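Putative aspartyl-tRNA synthetase (Leishmania major, PDB 6OD8) probably attaches L-aspartate to its cognate tRNA at the expense of ATP, as a class II aminoacyl-tRNA synthetase. Local coordinates at residues 90-95 against 142-147; 128-133 against 166-171; 402-407 against 449-454. All blocks are in the same frame, centred on the assembly; numbering follows the deposited sequence.

Contacts 1 and 2 belong to the OB-fold domain, contact 3 to the class II synthetase domain. The first two have centres about 11 Å apart and cross along the chain, their segments alternating in the order 90-95, 128-133, 142-147, 166-171; they share a sheet, in which strand 142-151 pairs with both 164-168 and 170-173. A salt bridge from Glu146 to Lys170 joins them directly. Contact 3 follows later in the sequence, at the mixed sheet of the synthetase domain, where 400-403 pairs with 445-449; its centre is about 59 Å from that of contact 1 and about 69 Å from that of contact 2. The separation reflects an OB-fold domain that probably binds the tRNA anticodon and a class II catalytic domain.

Contact 1: 90-95 against 142-147; sequences LIRARV and IVDVEA
Ile91 and Val145 form a hydrogen-bonded pair, as do Ala93 and Val143, so that strands 90-95 and 142-147 run antiparallel, their axes 4.6 Å apart and 146° between directions. Within the first pair Val145 N reaches Ile91 O at 2.8 Å, and Ala93 O receives Val143 N at the same 2.8 Å; each bond has a return partner. In the non-hydrogen-bonded pair between them, Arg92 lies beside Asp144, both pointing the same way, and takes hold of its carboxylate side-on with two nitrogens. Arg92 NE meets Asp144 OD1 at 2.8 Å in an almost straight bond (176°), while Arg92 NH2 gives a more bent one to Asp144 OD2 at 3.1 Å. The Arg92 chain bends at chi3, which turns the guanidinium back toward the neighbouring strand; the two flat groups end 31° apart. On the same face, Ile142 in the conformer given packs its CG2 on Arg92 CG at 3.6 Å and sets its CD1 over the guanidinium of Arg94, 3.9 Å above the plane. That guanidinium is also bonded to Glu140 O and forms a salt bridge with Asp286 of the second subunit, whose Asp321 O receives Arg92 NH1. Val143, on the face of Ile91 and Ala93, touches Val95 through CG1 to CG2 at 3.7 Å. The face of Arg92, Asp144 and Arg94 mixes charged and apolar side chains and meets the second subunit; Ile91, Ala93, Val143 and Val145 form the apolar face, as suits a strand pair in the curled sheet of an OB-fold beta-barrel.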
ATOM      1  N   LEU A  90     -11.923 -33.199   9.604  1.00 22.66           N
ATOM      2  CA  LEU A  90     -12.394 -32.781   8.288  1.00 21.45           C
ATOM      3  C   LEU A  90     -11.387 -31.807   7.705  1.00 22.26           C
ATOM      4  O   LEU A  90     -11.140 -30.752   8.292  1.00 22.05           O
ATOM      5  CB  LEU A  90     -13.767 -32.116   8.389  1.00 21.33           C
ATOM      6  CG  LEU A  90     -14.321 -31.529   7.093  1.00 31.05           C
ATOM      7  CD1 LEU A  90     -14.620 -32.638   6.093  1.00 26.36           C
ATOM      8  CD2 LEU A  90     -15.563 -30.714   7.403  1.00 30.62           C
ATOM      9  N   ILE A  91     -10.830 -32.154   6.553  1.00 19.82           N
ATOM     10  CA  ILE A  91      -9.822 -31.334   5.892  0.59 18.96           C
ATOM     11  C   ILE A  91     -10.284 -31.050   4.469  1.00 26.45           C
ATOM     12  O   ILE A  91     -10.854 -31.919   3.802  1.00 23.94           O
ATOM     13  CB  ILE A  91      -8.447 -32.035   5.890  0.59 25.23           C
ATOM     14  CG1 ILE A  91      -8.063 -32.461   7.310  0.59 25.56           C
ATOM     15  CG2 ILE A  91      -7.375 -31.123   5.315  0.59 27.15           C
ATOM     16  CD1 ILE A  91      -7.316 -33.783   7.362  0.59 22.03           C
ATOM     17  N   ARG A  92     -10.029 -29.825   4.005  1.00 23.53           N
ATOM     18  CA  ARG A  92     -10.203 -29.470   2.603  1.00 16.49           C
ATOM     19  C   ARG A  92      -8.820 -29.260   1.993  1.00 16.20           C
ATOM     20  O   ARG A  92      -8.028 -28.469   2.515  1.00 19.00           O
ATOM     21  CB  ARG A  92     -11.059 -28.209   2.469  1.00 18.15           C
ATOM     22  CG  ARG A  92     -11.349 -27.826   1.039  1.00 16.81           C
ATOM     23  CD  ARG A  92     -12.442 -26.775   1.015  1.00 20.68           C
ATOM     24  NE  ARG A  92     -13.700 -27.332   1.536  1.00 23.46           N
ATOM     25  CZ  ARG A  92     -14.815 -26.628   1.729  1.00 24.14           C
ATOM     26  NH1 ARG A  92     -14.829 -25.328   1.447  1.00 20.03           N
ATOM     27  NH2 ARG A  92     -15.917 -27.228   2.209  1.00 23.60           N
ATOM     28  N   ALA A  93      -8.518 -29.972   0.905  1.00 18.07           N
ATOM     29  CA  ALA A  93      -7.167 -29.938   0.368  1.00 20.17           C
ATOM     30  C   ALA A  93      -7.176 -30.217  -1.130  1.00 20.12           C
ATOM     31  O   ALA A  93      -8.147 -30.742  -1.687  1.00 20.09           O
ATOM     32  CB  ALA A  93      -6.266 -30.968   1.076  1.00 17.11           C
ATOM     33  N   ARG A  94      -6.043 -29.882  -1.753  1.00 19.66           N
ATOM     34  CA  ARG A  94      -5.722 -30.255  -3.126  1.00 19.67           C
ATOM     35  C   ARG A  94      -5.228 -31.689  -3.204  1.00 21.85           C
ATOM     36  O   ARG A  94      -4.461 -32.140  -2.354  1.00 23.95           O
ATOM     37  CB  ARG A  94      -4.621 -29.342  -3.681  1.00 20.14           C
ATOM     38  CG  ARG A  94      -5.052 -27.920  -3.907  1.00 23.27           C
ATOM     39  CD  ARG A  94      -5.414 -27.686  -5.353  1.00 22.78           C
ATOM     40  NE  ARG A  94      -5.620 -26.258  -5.611  1.00 21.08           N
ATOM     41  CZ  ARG A  94      -6.374 -25.783  -6.596  1.00 23.19           C
ATOM     42  NH1 ARG A  94      -6.992 -26.611  -7.423  1.00 18.21           N
ATOM     43  NH2 ARG A  94      -6.490 -24.474  -6.768  1.00 20.67           N
ATOM     44  N   VAL A  95      -5.630 -32.388  -4.257  1.00 21.37           N
ATOM     45  CA  VAL A  95      -5.097 -33.713  -4.565  1.00 18.76           C
ATOM     46  C   VAL A  95      -3.826 -33.498  -5.387  1.00 21.81           C
ATOM     47  O   VAL A  95      -3.890 -33.159  -6.569  1.00 22.30           O
ATOM     48  CB  VAL A  95      -6.117 -34.566  -5.317  1.00 19.27           C
ATOM     49  CG1 VAL A  95      -5.531 -35.924  -5.665  1.00 22.76           C
ATOM     50  CG2 VAL A  95      -7.420 -34.720  -4.492  1.00 19.07           C
ATOM     51  N   ILE A 142     -10.063 -30.304  -5.581  1.00 18.06           N
ATOM     52  CA  ILE A 142     -10.122 -29.992  -4.163  0.75 15.90           C
ATOM     53  C   ILE A 142     -11.130 -30.936  -3.520  1.00 17.62           C
ATOM     54  O   ILE A 142     -12.244 -31.110  -4.025  1.00 20.39           O
ATOM     55  CB  ILE A 142     -10.483 -28.519  -3.932  0.75 16.74           C
ATOM     56  CG1 ILE A 142      -9.335 -27.634  -4.432  0.75 18.37           C
ATOM     57  CG2 ILE A 142     -10.750 -28.277  -2.460  0.75 16.55           C
ATOM     58  CD1 ILE A 142      -9.678 -26.168  -4.486  0.75 18.16           C
ATOM     59  N   VAL A 143     -10.720 -31.580  -2.424  1.00 19.82           N
ATOM     60  CA  VAL A 143     -11.540 -32.602  -1.781  1.00 18.65           C
ATOM     61  C   VAL A 143     -11.791 -32.225  -0.329  1.00 19.04           C
ATOM     62  O   VAL A 143     -10.971 -31.557   0.302  1.00 21.32           O
ATOM     63  CB  VAL A 143     -10.884 -34.001  -1.857  1.00 24.38           C
ATOM     64  CG1 VAL A 143     -10.893 -34.542  -3.278  1.00 22.24           C
ATOM     65  CG2 VAL A 143      -9.468 -33.975  -1.276  1.00 20.22           C
ATOM     66  N   ASP A 144     -12.948 -32.646   0.196  1.00 20.10           N
ATOM     67  CA  ASP A 144     -13.214 -32.672   1.626  1.00 20.25           C
ATOM     68  C   ASP A 144     -13.009 -34.107   2.075  1.00 22.93           C
ATOM     69  O   ASP A 144     -13.690 -35.007   1.579  1.00 23.93           O
ATOM     70  CB  ASP A 144     -14.648 -32.241   1.949  1.00 22.81           C
ATOM     71  CG  ASP A 144     -14.812 -30.743   2.051  1.00 32.03           C
ATOM     72  OD1 ASP A 144     -13.808 -30.035   2.268  1.00 27.28           O
ATOM     73  OD2 ASP A 144     -15.961 -30.275   1.926  1.00 29.84           O
ATOM     74  N   VAL A 145     -12.080 -34.331   2.991  1.00 22.34           N
ATOM     75  CA  VAL A 145     -11.770 -35.670   3.483  0.50 21.25           C
ATOM     76  C   VAL A 145     -12.065 -35.713   4.975  1.00 25.11           C
ATOM     77  O   VAL A 145     -11.700 -34.786   5.707  1.00 26.18           O
ATOM     78  CB  VAL A 145     -10.304 -36.043   3.194  0.50 25.74           C
ATOM     79  CG1 VAL A 145      -9.927 -37.344   3.875  0.50 26.29           C
ATOM     80  CG2 VAL A 145     -10.076 -36.143   1.694  0.50 26.38           C
ATOM     81  N   GLU A 146     -12.761 -36.761   5.412  1.00 25.27           N
ATOM     82  CA  GLU A 146     -12.853 -37.125   6.818  0.54 26.96           C
ATOM     83  C   GLU A 146     -11.833 -38.231   7.058  1.00 27.03           C
ATOM     84  O   GLU A 146     -11.902 -39.279   6.412  1.00 27.90           O
ATOM     85  CB  GLU A 146     -14.268 -37.595   7.160  0.54 26.31           C
ATOM     86  CG  GLU A 146     -14.412 -38.216   8.522  0.54 28.16           C
ATOM     87  CD  GLU A 146     -15.865 -38.487   8.897  0.54 34.87           C
ATOM     88  OE1 GLU A 146     -16.278 -39.668   8.896  0.54 33.85           O
ATOM     89  OE2 GLU A 146     -16.591 -37.510   9.188  0.54 35.80           O
ATOM     90  N   ALA A 147     -10.877 -37.996   7.959  1.00 26.64           N
ATOM     91  CA  ALA A 147      -9.779 -38.947   8.087  1.00 30.12           C
ATOM     92  C   ALA A 147      -9.187 -38.903   9.483  1.00 31.40           C
ATOM     93  O   ALA A 147      -9.145 -37.845  10.115  1.00 31.25           O
ATOM     94  CB  ALA A 147      -8.667 -38.666   7.069  1.00 25.34           C
TER

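Contact 2: 128-133 against 166-171; sequences KEMIDF and LKVKKI
Met130 of helix 128-136 reaches across to the corner between strands 164-168 and 170-173, its chain extended as far as SD. CG stands opposite the backbone N (chi1 -177°) and SD continues the line (chi2 -177°), carrying the sulfur out from the helix; a bend at chi3 (116°) then turns the terminal methyl toward Val168. Met130 CE lies 3.8 Å from Val168 CG1 and 3.6 Å from Val168 O, so the methyl touches both the branch and the carbonyl of that residue. Farther back along the same chain, Met130 SD is 3.8 Å from Lys169 O, and Met130 CG meets Ile171 CG2 at 4.2 Å. That methyl of Ile171 touches both Met130 and Phe133, one turn apart, for Phe133 CD2 also approaches Ile171 CG2 at 4.2 Å. Phe133 CE2 comes within 3.7 Å of Ile171 O, which meets the ring obliquely. The contact is van der Waals, partly against backbone carbonyls, and modest in extent, burying 210 Å² over both segments. Two residues, Lys169 and Lys170, stand against the single Glu146 of the next strand, a classic beta bulge; their CB atoms point away from the helix, whereas those of Val168 and Ile171 point toward it. Helix 128-136 thus lies against the corner of the sheet: Val168 and Ile171 also pack on Val145 of strand 142-151, Met130 touches Ala120 of strand 114-121, and Phe57 meets the ring of Phe133.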
ATOM      1  N   LYS A 128     -14.694 -51.151  -1.570  1.00 48.03           N
ATOM      2  CA  LYS A 128     -13.806 -51.100  -2.729  1.00 45.28           C
ATOM      3  C   LYS A 128     -14.181 -49.974  -3.682  1.00 45.19           C
ATOM      4  O   LYS A 128     -13.305 -49.402  -4.341  1.00 42.19           O
ATOM      5  CB  LYS A 128     -13.818 -52.437  -3.474  1.00 44.79           C
ATOM      6  N   GLU A 129     -15.473 -49.634  -3.763  1.00 45.14           N
ATOM      7  CA  GLU A 129     -15.909 -48.531  -4.620  1.00 40.37           C
ATOM      8  C   GLU A 129     -15.234 -47.216  -4.248  1.00 36.79           C
ATOM      9  O   GLU A 129     -15.005 -46.364  -5.119  1.00 36.57           O
ATOM     10  CB  GLU A 129     -17.431 -48.380  -4.534  1.00 38.29           C
ATOM     11  CG  GLU A 129     -18.219 -49.482  -5.246  1.00 45.32           C
ATOM     12  CD  GLU A 129     -18.362 -50.745  -4.429  1.00 47.59           C
ATOM     13  OE1 GLU A 129     -17.677 -50.880  -3.395  1.00 45.37           O
ATOM     14  OE2 GLU A 129     -19.173 -51.606  -4.827  1.00 54.79           O
ATOM     15  N   MET A 130     -14.909 -47.027  -2.966  1.00 37.00           N
ATOM     16  CA  MET A 130     -14.296 -45.774  -2.544  1.00 37.94           C
ATOM     17  C   MET A 130     -12.803 -45.740  -2.873  1.00 36.54           C
ATOM     18  O   MET A 130     -12.273 -44.685  -3.236  1.00 35.07           O
ATOM     19  CB  MET A 130     -14.534 -45.548  -1.048  1.00 33.00           C
ATOM     20  CG  MET A 130     -13.989 -44.224  -0.550  1.00 37.27           C
ATOM     21  SD  MET A 130     -14.172 -43.980   1.231  1.00 39.51           S
ATOM     22  CE  MET A 130     -12.462 -43.921   1.753  1.00 32.72           C
ATOM     23  N   ILE A 131     -12.118 -46.882  -2.762  1.00 36.45           N
ATOM     24  CA  ILE A 131     -10.727 -46.973  -3.200  1.00 35.11           C
ATOM     25  C   ILE A 131     -10.628 -46.706  -4.698  1.00 42.31           C
ATOM     26  O   ILE A 131      -9.719 -45.998  -5.160  1.00 31.88           O
ATOM     27  CB  ILE A 131     -10.127 -48.344  -2.821  1.00 40.51           C
ATOM     28  CG1 ILE A 131      -9.499 -48.307  -1.422  1.00 41.38           C
ATOM     29  CG2 ILE A 131      -9.062 -48.758  -3.816  1.00 41.20           C
ATOM     30  CD1 ILE A 131     -10.469 -48.091  -0.299  1.00 39.30           C
ATOM     31  N   ASP A 132     -11.573 -47.256  -5.476  1.00 39.39           N
ATOM     32  CA  ASP A 132     -11.636 -46.952  -6.906  1.00 39.43           C
ATOM     33  C   ASP A 132     -11.880 -45.472  -7.146  1.00 36.20           C
ATOM     34  O   ASP A 132     -11.268 -44.870  -8.038  1.00 33.27           O
ATOM     35  CB  ASP A 132     -12.746 -47.753  -7.581  1.00 42.47           C
ATOM     36  CG  ASP A 132     -12.539 -49.254  -7.476  1.00 52.84           C
ATOM     37  OD1 ASP A 132     -11.373 -49.701  -7.525  1.00 49.61           O
ATOM     38  OD2 ASP A 132     -13.551 -49.979  -7.347  1.00 54.15           O
ATOM     39  N   PHE A 133     -12.803 -44.876  -6.384  1.00 33.82           N
ATOM     40  CA  PHE A 133     -13.086 -43.455  -6.542  1.00 33.34           C
ATOM     41  C   PHE A 133     -11.841 -42.622  -6.288  1.00 28.25           C
ATOM     42  O   PHE A 133     -11.508 -41.727  -7.075  1.00 28.13           O
ATOM     43  CB  PHE A 133     -14.213 -43.033  -5.599  1.00 28.88           C
ATOM     44  CG  PHE A 133     -14.509 -41.566  -5.638  1.00 27.17           C
ATOM     45  CD1 PHE A 133     -15.175 -41.003  -6.714  1.00 27.12           C
ATOM     46  CD2 PHE A 133     -14.115 -40.741  -4.591  1.00 26.38           C
ATOM     47  CE1 PHE A 133     -15.446 -39.625  -6.750  1.00 25.69           C
ATOM     48  CE2 PHE A 133     -14.385 -39.376  -4.616  1.00 26.80           C
ATOM     49  CZ  PHE A 133     -15.050 -38.816  -5.699  1.00 29.09           C
ATOM     50  N   LEU A 166      -2.853 -39.849   7.012  1.00 31.22           N
ATOM     51  CA  LEU A 166      -4.304 -39.775   7.139  1.00 31.49           C
ATOM     52  C   LEU A 166      -4.948 -41.085   6.696  1.00 34.10           C
ATOM     53  O   LEU A 166      -4.702 -41.558   5.582  1.00 30.52           O
ATOM     54  CB  LEU A 166      -4.866 -38.617   6.307  1.00 27.17           C
ATOM     55  CG  LEU A 166      -4.386 -37.208   6.657  1.00 28.70           C
ATOM     56  CD1 LEU A 166      -5.139 -36.172   5.837  1.00 23.06           C
ATOM     57  CD2 LEU A 166      -4.544 -36.944   8.149  1.00 31.76           C
ATOM     58  N   LYS A 167      -5.776 -41.669   7.565  1.00 32.69           N
ATOM     59  CA  LYS A 167      -6.573 -42.847   7.218  1.00 31.70           C
ATOM     60  C   LYS A 167      -7.980 -42.385   6.835  1.00 32.13           C
ATOM     61  O   LYS A 167      -8.787 -42.028   7.702  1.00 31.34           O
ATOM     62  CB  LYS A 167      -6.605 -43.851   8.370  1.00 32.35           C
ATOM     63  N   VAL A 168      -8.279 -42.422   5.536  1.00 28.63           N
ATOM     64  CA  VAL A 168      -9.469 -41.770   4.988  1.00 28.94           C
ATOM     65  C   VAL A 168     -10.713 -42.606   5.259  1.00 32.48           C
ATOM     66  O   VAL A 168     -10.777 -43.786   4.891  1.00 31.57           O
ATOM     67  CB  VAL A 168      -9.303 -41.533   3.481  1.00 32.41           C
ATOM     68  CG1 VAL A 168     -10.564 -40.898   2.905  1.00 25.67           C
ATOM     69  CG2 VAL A 168      -8.056 -40.683   3.211  1.00 25.60           C
ATOM     70  N   LYS A 169     -11.726 -41.975   5.852  1.00 29.03           N
ATOM     71  CA  LYS A 169     -13.033 -42.594   6.086  1.00 29.37           C
ATOM     72  C   LYS A 169     -14.110 -42.112   5.117  1.00 29.93           C
ATOM     73  O   LYS A 169     -15.041 -42.860   4.810  1.00 29.47           O
ATOM     74  CB  LYS A 169     -13.508 -42.300   7.516  1.00 33.25           C
ATOM     75  CG  LYS A 169     -12.459 -42.463   8.605  1.00 38.13           C
ATOM     76  CD  LYS A 169     -11.836 -43.843   8.586  1.00 50.38           C
ATOM     77  CE  LYS A 169     -11.082 -44.120   9.877  1.00 62.77           C
ATOM     78  NZ  LYS A 169     -10.367 -45.426   9.853  1.00 67.41           N
ATOM     79  N   LYS A 170     -14.011 -40.872   4.650  1.00 26.79           N
ATOM     80  CA  LYS A 170     -14.937 -40.272   3.703  1.00 28.69           C
ATOM     81  C   LYS A 170     -14.151 -39.319   2.822  1.00 28.44           C
ATOM     82  O   LYS A 170     -13.206 -38.672   3.284  1.00 28.56           O
ATOM     83  CB  LYS A 170     -16.067 -39.466   4.383  1.00 28.63           C
ATOM     84  CG  LYS A 170     -17.074 -40.273   5.178  1.00 27.39           C
ATOM     85  CD  LYS A 170     -18.161 -39.339   5.722  1.00 28.61           C
ATOM     86  CE  LYS A 170     -19.278 -40.116   6.440  1.00 37.20           C
ATOM     87  NZ  LYS A 170     -18.700 -40.994   7.497  1.00 47.26           N
ATOM     88  N   ILE A 171     -14.546 -39.225   1.555  1.00 25.76           N
ATOM     89  CA  ILE A 171     -13.896 -38.269   0.668  1.00 24.00           C
ATOM     90  C   ILE A 171     -14.873 -37.819  -0.414  1.00 22.67           C
ATOM     91  O   ILE A 171     -15.424 -38.641  -1.152  1.00 25.02           O
ATOM     92  CB  ILE A 171     -12.606 -38.858   0.053  1.00 23.85           C
ATOM     93  CG1 ILE A 171     -12.007 -37.859  -0.939  1.00 24.23           C
ATOM     94  CG2 ILE A 171     -12.850 -40.228  -0.634  1.00 24.65           C
ATOM     95  CD1 ILE A 171     -10.553 -38.186  -1.372  1.00 22.07           C
TER

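Contact 3: 402-407 against 449-454; sequences INYMHC and DRFPSS. With EDO (1,2-ethanediol), chain E.
In the sheet of the class II synthetase domain, strand 400-403 pairs in parallel with 445-449 and passes directly into helix 404-412, while the other strand leads into a loop. Two backbone bonds define the register: Asp449 N gives to Ile402 O at 2.9 Å, and Tyr404 N gives to Asp449 O at 2.6 Å, bracketing Asn403. Asn403 is the N-cap of helix 404-412. With CG anti to the backbone N (chi1 171°), its OD1 folds back to accept Met405 N at 2.7 Å, though that donor stands well above the carbonyl plane, and it takes a weak second bond from His406 N. The amide nitrogen of the same side chain gives to two waters, one of which donates to Arg450 O and the other to Asp449 OD2. Asp449 OD1 pairs with Tyr324 OH and OD2 with Tyr325 OH; OD2 also takes a weak bond from O1 of an ethanediol (3.2 Å), probably from the crystallisation liquor. Tyr404 carries the apolar half. Pro452 CD sits over one face of its ring, 3.5 Å from the centroid and 14° off the normal, a CH-pi contact. The edge of Tyr404 points into the face of Phe451, planes at 59°, with Tyr404 CE1 3.7 Å from Phe451 CE1, while Tyr404 OH bonds to Asp423 O. Strand end, capped helix and proline-containing loop are joined in a beta-alpha-beta crossover, with helices 404-412 and 427-441 between its parallel strands and the first helix N-capped by Asn403.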
ATOM      1  N   ILE A 402      30.733   4.413  -0.604  1.00 17.40           N
ATOM      2  CA  ILE A 402      31.951   4.770  -1.328  1.00 18.06           C
ATOM      3  C   ILE A 402      31.611   5.966  -2.201  1.00 26.63           C
ATOM      4  O   ILE A 402      30.606   5.950  -2.920  1.00 23.72           O
ATOM      5  CB  ILE A 402      32.508   3.611  -2.186  1.00 20.24           C
ATOM      6  CG1 ILE A 402      32.741   2.362  -1.331  1.00 24.42           C
ATOM      7  CG2 ILE A 402      33.841   4.016  -2.868  1.00 22.30           C
ATOM      8  CD1 ILE A 402      33.218   1.159  -2.134  1.00 29.81           C
ATOM      9  N   ASN A 403      32.427   7.006  -2.108  1.00 22.94           N
ATOM     10  CA  ASN A 403      32.287   8.144  -3.004  1.00 23.16           C
ATOM     11  C   ASN A 403      32.410   7.691  -4.458  1.00 29.08           C
ATOM     12  O   ASN A 403      33.223   6.819  -4.789  1.00 25.30           O
ATOM     13  CB  ASN A 403      33.361   9.182  -2.670  1.00 26.65           C
ATOM     14  CG  ASN A 403      33.414  10.286  -3.673  1.00 32.16           C
ATOM     15  OD1 ASN A 403      34.166  10.225  -4.645  1.00 44.54           O
ATOM     16  ND2 ASN A 403      32.609  11.307  -3.462  1.00 24.48           N
ATOM     17  N   TYR A 404      31.598   8.299  -5.326  1.00 23.37           N
ATOM     18  CA  TYR A 404      31.583   7.962  -6.744  1.00 24.01           C
ATOM     19  C   TYR A 404      32.983   8.013  -7.366  1.00 24.10           C
ATOM     20  O   TYR A 404      33.352   7.139  -8.165  1.00 21.26           O
ATOM     21  CB  TYR A 404      30.636   8.917  -7.479  1.00 26.77           C
ATOM     22  CG  TYR A 404      30.391   8.551  -8.923  1.00 24.47           C
ATOM     23  CD1 TYR A 404      29.316   7.751  -9.271  1.00 24.59           C
ATOM     24  CD2 TYR A 404      31.229   9.021  -9.944  1.00 27.15           C
ATOM     25  CE1 TYR A 404      29.077   7.408 -10.587  1.00 27.29           C
ATOM     26  CE2 TYR A 404      30.995   8.685 -11.272  1.00 18.92           C
ATOM     27  CZ  TYR A 404      29.921   7.877 -11.584  1.00 22.19           C
ATOM     28  OH  TYR A 404      29.667   7.522 -12.892  1.00 27.10           O
ATOM     29  N   MET A 405      33.783   9.026  -7.019  1.00 23.66           N
ATOM     30  CA  MET A 405      35.106   9.119  -7.639  1.00 22.02           C
ATOM     31  C   MET A 405      36.008   7.987  -7.185  1.00 25.58           C
ATOM     32  O   MET A 405      36.835   7.514  -7.968  1.00 27.94           O
ATOM     33  CB  MET A 405      35.748  10.478  -7.349  1.00 23.65           C
ATOM     34  CG  MET A 405      35.015  11.627  -8.035  1.00 29.95           C
ATOM     35  SD  MET A 405      35.900  13.199  -7.831  1.00 51.80           S
ATOM     36  CE  MET A 405      35.328  13.660  -6.194  1.00 50.64           C
ATOM     37  N   HIS A 406      35.844   7.510  -5.945  1.00 25.24           N
ATOM     38  CA  HIS A 406      36.601   6.335  -5.531  1.00 27.83           C
ATOM     39  C   HIS A 406      36.046   5.059  -6.148  1.00 24.64           C
ATOM     40  O   HIS A 406      36.800   4.102  -6.345  1.00 22.05           O
ATOM     41  CB  HIS A 406      36.647   6.257  -4.005  1.00 26.67           C
ATOM     42  CG  HIS A 406      37.429   7.376  -3.385  1.00 32.77           C
ATOM     43  ND1 HIS A 406      38.807   7.424  -3.405  1.00 35.08           N
ATOM     44  CD2 HIS A 406      37.023   8.506  -2.757  1.00 33.82           C
ATOM     45  CE1 HIS A 406      39.217   8.526  -2.801  1.00 33.33           C
ATOM     46  NE2 HIS A 406      38.156   9.210  -2.417  1.00 33.99           N
ATOM     47  N   CYS A 407      34.742   5.013  -6.444  1.00 26.29           N
ATOM     48  CA  CYS A 407      34.210   3.896  -7.218  1.00 22.35           C
ATOM     49  C   CYS A 407      34.855   3.824  -8.595  1.00 20.52           C
ATOM     50  O   CYS A 407      35.121   2.730  -9.100  1.00 21.35           O
ATOM     51  CB  CYS A 407      32.694   4.010  -7.380  1.00 25.05           C
ATOM     52  SG  CYS A 407      31.731   3.767  -5.867  1.00 26.62           S
ATOM     53  N   ASP A 449      28.202   7.364  -3.655  1.00 23.41           N
ATOM     54  CA  ASP A 449      27.834   8.695  -3.199  1.00 21.50           C
ATOM     55  C   ASP A 449      28.345   9.773  -4.158  1.00 19.40           C
ATOM     56  O   ASP A 449      29.504   9.734  -4.579  1.00 20.65           O
ATOM     57  CB  ASP A 449      28.415   8.907  -1.797  1.00 19.76           C
ATOM     58  CG  ASP A 449      27.957  10.174  -1.173  1.00 29.01           C
ATOM     59  OD1 ASP A 449      26.790  10.545  -1.422  1.00 25.01           O
ATOM     60  OD2 ASP A 449      28.757  10.801  -0.435  1.00 24.21           O
ATOM     61  N   ARG A 450      27.473  10.738  -4.483  1.00 21.76           N
ATOM     62  CA  ARG A 450      27.786  11.953  -5.241  1.00 21.56           C
ATOM     63  C   ARG A 450      27.916  11.685  -6.735  1.00 25.70           C
ATOM     64  O   ARG A 450      29.021  11.748  -7.295  1.00 21.57           O
ATOM     65  CB  ARG A 450      29.064  12.622  -4.728  1.00 26.24           C
ATOM     66  CG  ARG A 450      28.867  13.674  -3.676  1.00 37.96           C
ATOM     67  CD  ARG A 450      30.131  14.520  -3.519  1.00 50.14           C
ATOM     68  NE  ARG A 450      29.894  15.673  -2.654  1.00 58.57           N
ATOM     69  CZ  ARG A 450      30.511  16.844  -2.778  1.00 62.72           C
ATOM     70  NH1 ARG A 450      31.408  17.021  -3.740  1.00 62.03           N
ATOM     71  NH2 ARG A 450      30.225  17.838  -1.944  1.00 61.75           N
ATOM     72  N   PHE A 451      26.792  11.447  -7.397  1.00 22.95           N
ATOM     73  CA  PHE A 451      26.824  11.086  -8.808  1.00 17.29           C
ATOM     74  C   PHE A 451      27.084  12.304  -9.686  1.00 23.06           C
ATOM     75  O   PHE A 451      26.767  13.433  -9.296  1.00 19.10           O
ATOM     76  CB  PHE A 451      25.507  10.436  -9.223  1.00 21.14           C
ATOM     77  CG  PHE A 451      25.552   8.945  -9.191  1.00 24.40           C
ATOM     78  CD1 PHE A 451      25.403   8.205 -10.351  1.00 26.64           C
ATOM     79  CD2 PHE A 451      25.778   8.289  -7.997  1.00 19.58           C
ATOM     80  CE1 PHE A 451      25.451   6.804 -10.324  1.00 20.90           C
ATOM     81  CE2 PHE A 451      25.834   6.915  -7.957  1.00 19.26           C
ATOM     82  CZ  PHE A 451      25.677   6.166  -9.124  1.00 20.70           C
ATOM     83  N   PRO A 452      27.640  12.094 -10.881  1.00 19.76           N
ATOM     84  CA  PRO A 452      27.850  13.220 -11.797  1.00 23.82           C
ATOM     85  C   PRO A 452      26.524  13.842 -12.229  1.00 18.80           C
ATOM     86  O   PRO A 452      25.514  13.149 -12.411  1.00 26.40           O
ATOM     87  CB  PRO A 452      28.592  12.586 -12.982  1.00 32.61           C
ATOM     88  CG  PRO A 452      29.115  11.284 -12.465  1.00 27.00           C
ATOM     89  CD  PRO A 452      28.117  10.823 -11.461  1.00 17.79           C
ATOM     90  N   SER A 453      26.557  15.169 -12.393  1.00 22.70           N
ATOM     91  CA  SER A 453      25.368  15.937 -12.746  1.00 27.81           C
ATOM     92  C   SER A 453      24.770  15.472 -14.070  1.00 30.31           C
ATOM     93  O   SER A 453      23.544  15.438 -14.234  1.00 30.99           O
ATOM     94  CB  SER A 453      25.735  17.423 -12.787  1.00 31.25           C
ATOM     95  OG  SER A 453      24.999  18.137 -13.773  1.00 34.08           O
ATOM     96  N   SER A 454      25.621  15.085 -15.021  1.00 26.82           N
ATOM     97  CA  SER A 454      25.143  14.676 -16.333  1.00 26.60           C
ATOM     98  C   SER A 454      24.282  13.417 -16.282  1.00 26.58           C
ATOM     99  O   SER A 454      23.501  13.182 -17.212  1.00 33.98           O
ATOM    100  CB  SER A 454      26.337  14.464 -17.271  1.00 31.65           C
ATOM    101  OG  SER A 454      27.102  13.364 -16.816  1.00 39.16           O
TER
HETATM  102  C1  EDO E 603      31.135   8.578   0.831  1.00 46.52           C
HETATM  103  O1  EDO E 603      29.962   8.656   1.644  1.00 46.88           O
HETATM  104  C2  EDO E 603      32.046   7.462   1.341  1.00 42.82           C
HETATM  105  O2  EDO E 603      32.945   7.957   2.339  1.00 50.47           O
HETATM  106  O   HOH W   1      31.819  12.426  -6.409  1.00 34.60           O
HETATM  107  O   HOH W   2      31.255  11.487  -0.960  1.00 35.72           O